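Local coordinates for alkaline serine protease (Pseudoalteromonas sp., PDB 1Y9Z), which probably cleaves peptide bonds in proteins as a cold-adapted, subtilisin-like serine protease, at residues Q393-L405 with Y416-L428. Sequence-based numbering, arbitrary orientation.
Sequences QVRAALNATADDL and YGMINAVAAKAYL. With CA (calcium ion), chain D.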
loop_
_atom_site.group_PDB
_atom_site.type_symbol
_atom_site.label_atom_id
_atom_site.label_comp_id
_atom_site.label_asym_id
_atom_site.label_seq_id
_atom_site.Cartn_x
_atom_site.Cartn_y
_atom_site.Cartn_z
ATOM N N GLN A 393 8.925 -20.884 12.650
ATOM C CA GLN A 393 9.411 -20.169 13.823
ATOM C C GLN A 393 9.368 -18.655 13.614
ATOM O O GLN A 393 9.027 -17.903 14.529
ATOM C CB GLN A 393 10.828 -20.639 14.168
ATOM C CG GLN A 393 10.841 -22.006 14.845
ATOM C CD GLN A 393 12.230 -22.592 15.014
ATOM O OE1 GLN A 393 12.433 -23.511 15.811
ATOM N NE2 GLN A 393 13.191 -22.077 14.259
ATOM N N VAL A 394 9.702 -18.206 12.408
ATOM C CA VAL A 394 9.664 -16.780 12.104
ATOM C C VAL A 394 8.207 -16.311 12.117
ATOM O O VAL A 394 7.890 -15.242 12.641
ATOM C CB VAL A 394 10.288 -16.487 10.720
ATOM C CG1 VAL A 394 10.068 -15.029 10.339
ATOM C CG2 VAL A 394 11.781 -16.796 10.754
ATOM N N ARG A 395 7.323 -17.124 11.539
ATOM C CA ARG A 395 5.899 -16.810 11.491
ATOM C C ARG A 395 5.379 -16.604 12.914
ATOM O O ARG A 395 4.675 -15.636 13.198
ATOM C CB ARG A 395 5.146 -17.955 10.804
ATOM C CG ARG A 395 3.654 -17.733 10.623
ATOM C CD ARG A 395 3.054 -18.872 9.818
ATOM N NE ARG A 395 1.604 -18.771 9.700
ATOM C CZ ARG A 395 0.845 -19.680 9.096
ATOM N NH1 ARG A 395 -0.469 -19.513 9.034
ATOM N NH2 ARG A 395 1.403 -20.752 8.548
ATOM N N ALA A 396 5.744 -17.519 13.808
ATOM C CA ALA A 396 5.320 -17.432 15.201
ATOM C C ALA A 396 5.860 -16.164 15.855
ATOM O O ALA A 396 5.159 -15.507 16.627
ATOM C CB ALA A 396 5.797 -18.662 15.968
ATOM N N ALA A 397 7.105 -15.818 15.541
ATOM C CA ALA A 397 7.725 -14.627 16.103
ATOM C C ALA A 397 6.964 -13.372 15.687
ATOM O O ALA A 397 6.731 -12.478 16.499
ATOM C CB ALA A 397 9.176 -14.531 15.656
ATOM N N LEU A 398 6.569 -13.306 14.420
ATOM C CA LEU A 398 5.836 -12.146 13.926
ATOM C C LEU A 398 4.489 -12.010 14.635
ATOM O O LEU A 398 4.090 -10.915 15.031
ATOM C CB LEU A 398 5.622 -12.261 12.413
ATOM C CG LEU A 398 6.889 -12.329 11.552
ATOM C CD1 LEU A 398 6.508 -12.515 10.094
ATOM C CD2 LEU A 398 7.711 -11.060 11.733
ATOM N N ASN A 399 3.795 -13.129 14.805
ATOM C CA ASN A 399 2.495 -13.126 15.465
ATOM C C ASN A 399 2.604 -12.801 16.950
ATOM O O ASN A 399 1.797 -12.047 17.494
ATOM C CB ASN A 399 1.824 -14.488 15.291
ATOM C CG ASN A 399 1.403 -14.750 13.862
ATOM O OD1 ASN A 399 1.211 -15.900 13.458
ATOM N ND2 ASN A 399 1.244 -13.684 13.092
ATOM N N ALA A 400 3.611 -13.372 17.601
ATOM C CA ALA A 400 3.810 -13.158 19.028
ATOM C C ALA A 400 4.204 -11.729 19.383
ATOM O O ALA A 400 3.977 -11.285 20.509
ATOM C CB ALA A 400 4.861 -14.124 19.551
ATOM N N THR A 401 4.787 -11.007 18.431
ATOM C CA THR A 401 5.230 -9.643 18.694
ATOM C C THR A 401 4.441 -8.542 17.997
ATOM O O THR A 401 4.779 -7.366 18.123
ATOM C CB THR A 401 6.714 -9.472 18.330
ATOM O OG1 THR A 401 6.894 -9.709 16.929
ATOM C CG2 THR A 401 7.568 -10.451 19.122
ATOM N N ALA A 402 3.395 -8.911 17.267
ATOM C CA ALA A 402 2.579 -7.918 16.580
ATOM C C ALA A 402 1.867 -7.049 17.614
ATOM O O ALA A 402 1.536 -7.519 18.705
ATOM C CB ALA A 402 1.560 -8.610 15.684
ATOM N N ASP A 403 1.643 -5.782 17.278
ATOM C CA ASP A 403 0.962 -4.870 18.190
ATOM C C ASP A 403 -0.549 -5.043 18.067
ATOM O O ASP A 403 -1.138 -4.727 17.035
ATOM C CB ASP A 403 1.347 -3.417 17.889
ATOM C CG ASP A 403 2.842 -3.174 18.003
ATOM O OD1 ASP A 403 3.451 -3.647 18.984
ATOM O OD2 ASP A 403 3.405 -2.499 17.116
ATOM N N ASP A 404 -1.165 -5.545 19.132
ATOM C CA ASP A 404 -2.603 -5.787 19.166
ATOM C C ASP A 404 -3.395 -4.545 18.764
ATOM O O ASP A 404 -3.178 -3.460 19.302
ATOM C CB ASP A 404 -3.007 -6.238 20.574
ATOM C CG ASP A 404 -4.395 -6.843 20.627
ATOM O OD1 ASP A 404 -5.057 -6.938 19.574
ATOM O OD2 ASP A 404 -4.826 -7.231 21.734
ATOM N N LEU A 405 -4.309 -4.715 17.813
ATOM C CA LEU A 405 -5.147 -3.620 17.332
ATOM C C LEU A 405 -6.614 -3.946 17.588
ATOM O O LEU A 405 -6.954 -5.079 17.915
ATOM C CB LEU A 405 -4.948 -3.412 15.825
ATOM C CG LEU A 405 -3.546 -3.134 15.282
ATOM C CD1 LEU A 405 -3.627 -2.921 13.771
ATOM C CD2 LEU A 405 -2.959 -1.908 15.959
ATOM N N TYR A 416 -3.480 -10.693 14.695
ATOM C CA TYR A 416 -2.770 -10.419 15.939
ATOM C C TYR A 416 -2.386 -8.948 16.059
ATOM O O TYR A 416 -1.939 -8.502 17.116
ATOM C CB TYR A 416 -1.528 -11.305 16.046
ATOM C CG TYR A 416 -1.865 -12.751 16.322
ATOM C CD1 TYR A 416 -2.469 -13.128 17.525
ATOM C CD2 TYR A 416 -1.614 -13.740 15.374
ATOM C CE1 TYR A 416 -2.813 -14.453 17.772
ATOM C CE2 TYR A 416 -1.958 -15.070 15.612
ATOM C CZ TYR A 416 -2.557 -15.417 16.812
ATOM O OH TYR A 416 -2.914 -16.728 17.039
ATOM N N GLY A 417 -2.564 -8.195 14.979
ATOM C CA GLY A 417 -2.244 -6.780 15.024
ATOM C C GLY A 417 -1.227 -6.318 14.002
ATOM O O GLY A 417 -0.952 -7.004 13.019
ATOM N N MET A 418 -0.663 -5.140 14.249
ATOM C CA MET A 418 0.324 -4.551 13.353
ATOM C C MET A 418 1.687 -5.212 13.499
ATOM O O MET A 418 2.206 -5.344 14.608
ATOM C CB MET A 418 0.452 -3.053 13.637
ATOM C CG MET A 418 1.313 -2.315 12.632
ATOM S SD MET A 418 0.541 -2.275 11.006
ATOM C CE MET A 418 0.727 -0.545 10.583
ATOM N N ILE A 419 2.266 -5.626 12.377
ATOM C CA ILE A 419 3.574 -6.263 12.396
ATOM C C ILE A 419 4.590 -5.298 13.015
ATOM O O ILE A 419 4.525 -4.089 12.796
ATOM C CB ILE A 419 4.008 -6.675 10.967
ATOM C CG1 ILE A 419 5.282 -7.518 11.031
ATOM C CG2 ILE A 419 4.188 -5.437 10.093
ATOM C CD1 ILE A 419 5.587 -8.262 9.748
ATOM N N ASN A 420 5.515 -5.846 13.798
ATOM C CA ASN A 420 6.528 -5.048 14.486
ATOM C C ASN A 420 7.899 -5.682 14.280
ATOM O O ASN A 420 8.253 -6.646 14.960
ATOM C CB ASN A 420 6.201 -4.991 15.982
ATOM C CG ASN A 420 7.072 -4.008 16.736
ATOM O OD1 ASN A 420 8.278 -3.935 16.517
ATOM N ND2 ASN A 420 6.462 -3.253 17.644
ATOM N N ALA A 421 8.671 -5.128 13.350
ATOM C CA ALA A 421 9.996 -5.650 13.032
ATOM C C ALA A 421 10.956 -5.682 14.217
ATOM O O ALA A 421 11.614 -6.692 14.460
ATOM C CB ALA A 421 10.607 -4.844 11.892
ATOM N N VAL A 422 11.034 -4.574 14.947
ATOM C CA VAL A 422 11.929 -4.477 16.095
ATOM C C VAL A 422 11.630 -5.538 17.149
ATOM O O VAL A 422 12.530 -6.240 17.605
ATOM C CB VAL A 422 11.839 -3.082 16.751
ATOM C CG1 VAL A 422 12.780 -3.003 17.949
ATOM C CG2 VAL A 422 12.191 -2.012 15.734
ATOM N N ALA A 423 10.362 -5.652 17.528
ATOM C CA ALA A 423 9.952 -6.627 18.532
ATOM C C ALA A 423 10.169 -8.062 18.057
ATOM O O ALA A 423 10.575 -8.926 18.833
ATOM C CB ALA A 423 8.490 -6.410 18.903
ATOM N N ALA A 424 9.895 -8.315 16.782
ATOM C CA ALA A 424 10.075 -9.651 16.223
ATOM C C ALA A 424 11.547 -10.051 16.281
ATOM O O ALA A 424 11.878 -11.191 16.606
ATOM C CB ALA A 424 9.575 -9.686 14.785
ATOM N N LYS A 425 12.426 -9.107 15.963
ATOM C CA LYS A 425 13.860 -9.365 15.994
ATOM C C LYS A 425 14.311 -9.686 17.415
ATOM O O LYS A 425 15.037 -10.652 17.640
ATOM C CB LYS A 425 14.634 -8.149 15.483
ATOM C CG LYS A 425 16.140 -8.249 15.697
ATOM C CD LYS A 425 16.836 -6.936 15.376
ATOM C CE LYS A 425 18.314 -6.993 15.731
ATOM N NZ LYS A 425 18.543 -7.246 17.181
ATOM N N ALA A 426 13.877 -8.864 18.366
ATOM C CA ALA A 426 14.237 -9.055 19.769
ATOM C C ALA A 426 13.787 -10.428 20.260
ATOM O O ALA A 426 14.461 -11.065 21.071
ATOM C CB ALA A 426 13.607 -7.958 20.619
ATOM N N TYR A 427 12.639 -10.872 19.760
ATOM C CA TYR A 427 12.070 -12.166 20.117
ATOM C C TYR A 427 13.036 -13.273 19.700
ATOM O O TYR A 427 13.427 -14.114 20.510
ATOM C CB TYR A 427 10.733 -12.344 19.392
ATOM C CG TYR A 427 9.931 -13.567 19.778
ATOM C CD1 TYR A 427 9.111 -13.563 20.904
ATOM C CD2 TYR A 427 9.950 -14.714 18.983
ATOM C CE1 TYR A 427 8.322 -14.667 21.227
ATOM C CE2 TYR A 427 9.167 -15.824 19.296
ATOM C CZ TYR A 427 8.354 -15.792 20.417
ATOM O OH TYR A 427 7.562 -16.876 20.719
ATOM N N LEU A 428 13.421 -13.258 18.429
ATOM C CA LEU A 428 14.333 -14.258 17.893
ATOM C C LEU A 428 15.745 -14.115 18.458
ATOM O O LEU A 428 16.524 -15.067 18.440
ATOM C CB LEU A 428 14.356 -14.174 16.362
ATOM C CG LEU A 428 13.034 -14.546 15.679
ATOM C CD1 LEU A 428 13.150 -14.326 14.179
ATOM C CD2 LEU A 428 12.689 -15.996 15.982
HETATM CA CA CA D . -7.039 -7.278 18.393
HETATM O O HOH W 1 5.623 -8.617 14.625
HETATM O O HOH W 2 4.478 -2.040 14.736
HETATM O O HOH W 3 -5.450 -7.378 16.583
#
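Thr401 presses against the first turn of helix 421-428, and here the packing is tight. Its OG1 lies 3.3 Å from Ala424 CA, held there by a hydrogen bond to Ala397 O one turn back; chi1 of 62° sets that hydroxyl between the backbone N and the carbonyl carbon, where it meets Ala397 O, and sends CG2 out over the backbone carbonyl of Ala423. Small residues let the two helix axes approach to 8.4 Å: Ala397 CB sits 3.4 Å from Tyr427 CD2, and Leu398 CD2 reaches between Ala424 CB and Ile419 CD1. Behind this layer, Leu398 and Ile419 pack on Ile198 of strand 196-201. These are the last two helices of the subtilisin-like alpha/beta domain, and the chain between them loops round a calcium ion bound by Asp404 OD1 and Leu405 O, with Val407, Gly409 and Asp411. Just before that site, Asp403 and Met418 form a single antiparallel bridge, Asp403 N to Met418 O at 2.8 Å. Asn420, the N-cap, accepts from Ala423 N through OD1, while its ND2 donates to Asp403 OD2 at 3.2 Å, on the syn side, the amide and carboxylate planes 76° apart. An alanine at Asn420 is likely to leave Ala423 N without its cap and the Asp403 carboxylate without its amide donor. The outer side is looser: exposed Ala400 CB comes only to 3.9 Å from Tyr427 CE1.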